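Local coordinates for protein translation elongation factor 1A (Methanosarcina mazei, PDB 3WND) that probably acts as a translation elongation factor, a SelB/EF-Tu/aIF2 gamma-like protein that in its GTP-bound form binds cysteinyl-tRNA, at residues E187-H199 against V209-D221. Sequence-based numbering, arbitrary orientation. Where two conformers were deposited one is given.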
loop_
_atom_site.group_PDB
_atom_site.type_symbol
_atom_site.label_atom_id
_atom_site.label_comp_id
_atom_site.label_asym_id
_atom_site.label_seq_id
_atom_site.Cartn_x
_atom_site.Cartn_y
_atom_site.Cartn_z
ATOM N N GLU A 187 10.704 -15.647 -1.460
ATOM C CA GLU A 187 10.167 -16.810 -0.721
ATOM C C GLU A 187 8.724 -17.087 -1.127
ATOM O O GLU A 187 8.282 -18.219 -1.022
ATOM C CB GLU A 187 10.237 -16.617 0.793
ATOM C CG GLU A 187 11.665 -16.526 1.307
ATOM C CD GLU A 187 11.697 -16.315 2.789
ATOM O OE1 GLU A 187 10.799 -16.699 3.547
ATOM O OE2 GLU A 187 12.751 -15.812 3.249
ATOM N N LEU A 188 8.007 -16.068 -1.543
ATOM C CA LEU A 188 6.602 -16.186 -1.909
ATOM C C LEU A 188 6.414 -16.741 -3.317
ATOM O O LEU A 188 5.248 -17.010 -3.718
ATOM C CB LEU A 188 5.973 -14.787 -1.827
ATOM C CG LEU A 188 5.960 -14.067 -0.456
ATOM C CD1 LEU A 188 5.272 -12.711 -0.589
ATOM C CD2 LEU A 188 5.311 -14.956 0.631
ATOM N N ASN A 189 7.509 -16.898 -4.079
ATOM C CA ASN A 189 7.365 -17.308 -5.504
ATOM C C ASN A 189 6.730 -18.681 -5.593
ATOM O O ASN A 189 6.138 -18.973 -6.632
ATOM C CB ASN A 189 8.736 -17.367 -6.180
ATOM C CG ASN A 189 9.260 -15.966 -6.535
ATOM O OD1 ASN A 189 8.592 -14.936 -6.341
ATOM N ND2 ASN A 189 10.521 -15.941 -7.004
ATOM N N SER A 190 6.930 -19.539 -4.540
ATOM C CA SER A 190 6.413 -20.951 -4.600
ATOM C C SER A 190 4.898 -21.020 -4.352
ATOM O O SER A 190 4.319 -22.098 -4.510
ATOM C CB SER A 190 7.148 -21.806 -3.593
ATOM O OG SER A 190 7.153 -21.190 -2.336
ATOM N N LEU A 191 4.263 -19.897 -3.957
ATOM C CA LEU A 191 2.822 -19.885 -3.689
ATOM C C LEU A 191 2.016 -19.746 -4.995
ATOM O O LEU A 191 2.590 -19.346 -6.047
ATOM C CB LEU A 191 2.446 -18.721 -2.792
ATOM C CG LEU A 191 3.032 -18.752 -1.366
ATOM C CD1 LEU A 191 2.705 -17.536 -0.561
ATOM C CD2 LEU A 191 2.541 -19.978 -0.560
ATOM N N PRO A 192 0.727 -20.087 -4.964
ATOM C CA PRO A 192 -0.117 -19.764 -6.142
ATOM C C PRO A 192 -0.124 -18.284 -6.447
ATOM O O PRO A 192 -0.123 -17.478 -5.509
ATOM C CB PRO A 192 -1.488 -20.252 -5.724
ATOM C CG PRO A 192 -1.214 -21.381 -4.713
ATOM C CD PRO A 192 0.041 -20.899 -3.931
ATOM N N ALA A 193 -0.027 -17.925 -7.730
ATOM C CA ALA A 193 -0.009 -16.527 -8.087
ATOM C C ALA A 193 -1.259 -15.742 -7.707
ATOM O O ALA A 193 -2.418 -16.204 -7.888
ATOM C CB ALA A 193 0.193 -16.338 -9.600
ATOM N N ARG A 194 -1.031 -14.516 -7.189
ATOM C CA ARG A 194 -2.127 -13.550 -7.057
ATOM C C ARG A 194 -1.614 -12.220 -7.533
ATOM O O ARG A 194 -0.454 -11.860 -7.162
ATOM C CB ARG A 194 -2.571 -13.372 -5.566
ATOM C CG ARG A 194 -2.934 -14.675 -4.909
ATOM C CD ARG A 194 -3.307 -14.434 -3.427
ATOM N NE ARG A 194 -4.580 -13.738 -3.257
ATOM C CZ ARG A 194 -4.827 -12.847 -2.259
ATOM N NH1 ARG A 194 -3.833 -12.336 -1.460
ATOM N NH2 ARG A 194 -6.063 -12.341 -2.102
ATOM N N ILE A 195 -2.439 -11.502 -8.288
ATOM C CA ILE A 195 -2.080 -10.157 -8.766
ATOM C C ILE A 195 -3.195 -9.225 -8.326
ATOM O O ILE A 195 -4.390 -9.481 -8.572
ATOM C CB ILE A 195 -1.922 -10.153 -10.324
ATOM C CG1 ILE A 195 -0.819 -11.199 -10.743
ATOM C CG2 ILE A 195 -1.527 -8.699 -10.807
ATOM C CD1 ILE A 195 -1.502 -12.478 -11.345
ATOM N N PHE A 196 -2.830 -8.108 -7.686
ATOM C CA PHE A 196 -3.850 -7.077 -7.308
ATOM C C PHE A 196 -3.819 -5.984 -8.361
ATOM O O PHE A 196 -2.784 -5.570 -8.777
ATOM C CB PHE A 196 -3.455 -6.405 -5.973
ATOM C CG PHE A 196 -3.758 -7.215 -4.727
ATOM C CD1 PHE A 196 -4.267 -8.531 -4.813
ATOM C CD2 PHE A 196 -3.517 -6.651 -3.483
ATOM C CE1 PHE A 196 -4.482 -9.279 -3.632
ATOM C CE2 PHE A 196 -3.753 -7.411 -2.323
ATOM C CZ PHE A 196 -4.212 -8.688 -2.413
ATOM N N ILE A 197 -4.965 -5.625 -8.882
ATOM C CA ILE A 197 -5.090 -4.649 -9.892
ATOM C C ILE A 197 -5.359 -3.256 -9.365
ATOM O O ILE A 197 -6.235 -3.088 -8.544
ATOM C CB ILE A 197 -6.314 -5.046 -10.782
ATOM C CG1 ILE A 197 -5.996 -6.389 -11.564
ATOM C CG2 ILE A 197 -6.655 -3.880 -11.712
ATOM C CD1 ILE A 197 -7.250 -7.001 -12.167
ATOM N N ASP A 198 -4.541 -2.265 -9.767
ATOM C CA ASP A 198 -4.805 -0.926 -9.235
ATOM C C ASP A 198 -5.418 -0.012 -10.304
ATOM O O ASP A 198 -6.028 1.039 -9.960
ATOM C CB ASP A 198 -3.549 -0.251 -8.580
ATOM C CG ASP A 198 -2.318 -0.388 -9.369
ATOM O OD1 ASP A 198 -2.201 0.218 -10.440
ATOM O OD2 ASP A 198 -1.409 -1.050 -8.884
ATOM N N HIS A 199 -5.262 -0.395 -11.595
ATOM C CA HIS A 199 -5.866 0.426 -12.679
ATOM C C HIS A 199 -6.228 -0.544 -13.784
ATOM O O HIS A 199 -5.598 -1.570 -13.998
ATOM C CB HIS A 199 -4.875 1.452 -13.251
ATOM C CG HIS A 199 -4.498 2.505 -12.301
ATOM N ND1 HIS A 199 -3.484 2.308 -11.344
ATOM C CD2 HIS A 199 -5.012 3.823 -12.095
ATOM C CE1 HIS A 199 -3.348 3.482 -10.588
ATOM N NE2 HIS A 199 -4.264 4.412 -11.078
ATOM N N VAL A 209 -6.208 -3.764 -20.681
ATOM C CA VAL A 209 -4.938 -3.737 -19.972
ATOM C C VAL A 209 -5.204 -3.445 -18.466
ATOM O O VAL A 209 -6.036 -2.569 -18.100
ATOM C CB VAL A 209 -3.970 -2.703 -20.595
ATOM C CG1 VAL A 209 -2.691 -2.523 -19.700
ATOM C CG2 VAL A 209 -3.638 -3.153 -22.020
ATOM N N VAL A 210 -4.510 -4.180 -17.574
ATOM C CA VAL A 210 -4.623 -3.849 -16.152
ATOM C C VAL A 210 -3.205 -3.587 -15.678
ATOM O O VAL A 210 -2.255 -4.158 -16.199
ATOM C CB VAL A 210 -5.265 -4.984 -15.338
ATOM C CG1 VAL A 210 -6.727 -5.188 -15.757
ATOM C CG2 VAL A 210 -4.399 -6.237 -15.367
ATOM N N LEU A 211 -3.089 -2.700 -14.707
ATOM C CA LEU A 211 -1.790 -2.427 -14.032
ATOM C C LEU A 211 -2.024 -2.889 -12.609
ATOM O O LEU A 211 -3.112 -2.701 -11.969
ATOM C CB LEU A 211 -1.468 -0.954 -14.013
ATOM C CG LEU A 211 -1.680 -0.212 -15.352
ATOM C CD1 LEU A 211 -1.301 1.242 -15.183
ATOM C CD2 LEU A 211 -0.891 -0.863 -16.466
ATOM N N GLY A 212 -0.938 -3.420 -12.058
ATOM C CA GLY A 212 -0.990 -4.036 -10.721
ATOM C C GLY A 212 0.358 -4.524 -10.256
ATOM O O GLY A 212 1.387 -4.212 -10.842
ATOM N N VAL A 213 0.299 -5.373 -9.219
ATOM C CA VAL A 213 1.534 -5.892 -8.632
ATOM C C VAL A 213 1.256 -7.327 -8.284
ATOM O O VAL A 213 0.138 -7.671 -7.829
ATOM C CB VAL A 213 1.958 -5.059 -7.381
ATOM C CG1 VAL A 213 0.889 -5.062 -6.316
ATOM C CG2 VAL A 213 3.327 -5.468 -6.863
ATOM N N VAL A 214 2.240 -8.187 -8.561
ATOM C CA VAL A 214 2.116 -9.610 -8.166
ATOM C C VAL A 214 2.416 -9.687 -6.629
ATOM O O VAL A 214 3.500 -9.286 -6.184
ATOM C CB VAL A 214 3.170 -10.443 -8.897
ATOM C CG1 VAL A 214 3.053 -11.952 -8.536
ATOM C CG2 VAL A 214 3.025 -10.265 -10.439
ATOM N N LYS A 215 1.387 -10.128 -5.891
ATOM C CA LYS A 215 1.444 -10.180 -4.430
ATOM C C LYS A 215 2.174 -11.438 -3.954
ATOM O O LYS A 215 2.818 -11.403 -2.923
ATOM C CB LYS A 215 0.070 -10.075 -3.830
ATOM C CG LYS A 215 -0.669 -8.748 -4.106
ATOM C CD LYS A 215 -0.018 -7.489 -3.454
ATOM C CE LYS A 215 -0.008 -7.494 -1.912
ATOM N NZ LYS A 215 0.421 -6.217 -1.185
ATOM N N GLN A 216 2.021 -12.527 -4.688
ATOM C CA GLN A 216 2.660 -13.795 -4.360
ATOM C C GLN A 216 2.718 -14.640 -5.644
ATOM O O GLN A 216 1.917 -14.377 -6.607
ATOM C CB GLN A 216 1.948 -14.526 -3.185
ATOM C CG GLN A 216 0.532 -14.914 -3.562
ATOM C CD GLN A 216 -0.163 -15.668 -2.451
ATOM O OE1 GLN A 216 -0.308 -15.145 -1.356
ATOM N NE2 GLN A 216 -0.589 -16.915 -2.751
ATOM N N GLY A 217 3.566 -15.665 -5.617
ATOM C CA GLY A 217 3.701 -16.590 -6.714
ATOM C C GLY A 217 4.496 -15.958 -7.856
ATOM O O GLY A 217 5.166 -14.938 -7.711
ATOM N N ILE A 218 4.397 -16.623 -8.997
ATOM C CA ILE A 218 5.004 -16.109 -10.238
ATOM C C ILE A 218 3.911 -16.171 -11.286
ATOM O O ILE A 218 3.414 -17.248 -11.605
ATOM C CB ILE A 218 6.227 -16.923 -10.722
ATOM C CG1 ILE A 218 7.276 -16.996 -9.621
ATOM C CG2 ILE A 218 6.803 -16.302 -12.028
ATOM C CD1 ILE A 218 8.555 -17.744 -9.983
ATOM N N SER A 219 3.520 -14.990 -11.823
ATOM C CA SER A 219 2.487 -14.984 -12.869
ATOM C C SER A 219 3.201 -15.222 -14.208
ATOM O O SER A 219 4.300 -14.748 -14.422
ATOM C CB SER A 219 1.758 -13.607 -12.863
ATOM O OG SER A 219 0.833 -13.534 -13.880
ATOM N N LYS A 220 2.619 -16.036 -15.075
ATOM C CA LYS A 220 3.271 -16.374 -16.338
ATOM C C LYS A 220 2.437 -15.943 -17.507
ATOM O O LYS A 220 1.192 -16.027 -17.490
ATOM C CB LYS A 220 3.495 -17.889 -16.406
ATOM C CG LYS A 220 4.566 -18.394 -15.423
ATOM C CD LYS A 220 4.626 -19.929 -15.396
ATOM C CE LYS A 220 5.168 -20.555 -16.652
ATOM N NZ LYS A 220 6.620 -20.172 -16.746
ATOM N N ASP A 221 3.148 -15.459 -18.542
ATOM C CA ASP A 221 2.450 -15.114 -19.790
ATOM C C ASP A 221 1.723 -16.348 -20.323
ATOM O O ASP A 221 2.217 -17.472 -20.242
ATOM C CB ASP A 221 3.504 -14.566 -20.766
ATOM C CG ASP A 221 2.877 -13.906 -22.003
ATOM O OD1 ASP A 221 1.684 -13.593 -22.072
ATOM O OD2 ASP A 221 3.672 -13.624 -22.898
HETATM O O HOH W 1 3.005 -19.089 -8.714
HETATM O O HOH W 2 -1.023 -12.522 -1.544
#
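Leu211 O is gripped by two successive backbone amides, Asp198 N at 2.7 Å in the carbonyl plane and His199 N at 3.2 Å from a more tilted direction. This is a classic beta bulge in the hairpin of strands 194-203 and 207-216, part of the antiparallel beta domain that follows the nucleotide-binding domain in this family. The bulge sets the Asp198 carboxylate beside His199, whose ND1 donates a hydrogen bond to Asp198 OD1 on the anti side, while Asp198 OD2 forms a salt bridge with Arg254. A second classic bulge pairs Lys215 and Gln216 with Arg194. Lys215, bent at chi2 and chi3 (-66° and -64°), lays CG over the centre of the Phe196 ring, 3.5 Å from its centroid, before NZ reaches Asn82 O. CE1 of the same ring lies over one face of the Arg194 guanidinium, offset toward its rim; this group is salt-bridged to Glu277 and Asp350. The extended Gln216 side chain runs between Leu191 and Arg194: NE2 donates an almost straight bond (164°) to Pro192 O at 2.9 Å, CD packs 3.5 Å from Arg194 CD, and OE1 shares a water with Arg194 NH1. With an alanine here instead of Gln216, Pro192 O would probably lose this donor, the water its link to Arg194 NH1, and a gap would open beside Arg194 CD. Just beyond, Gly217 sits so close to Leu191 O and Ala193 that a side chain would collide, and its N bonds to Leu188 O. Main-chain pairing thus fixes the register, while the Gln216 amide ties the linker at Pro192 to the hairpin and a water joins it to Arg194, whose charge is matched by acids outside the hairpin.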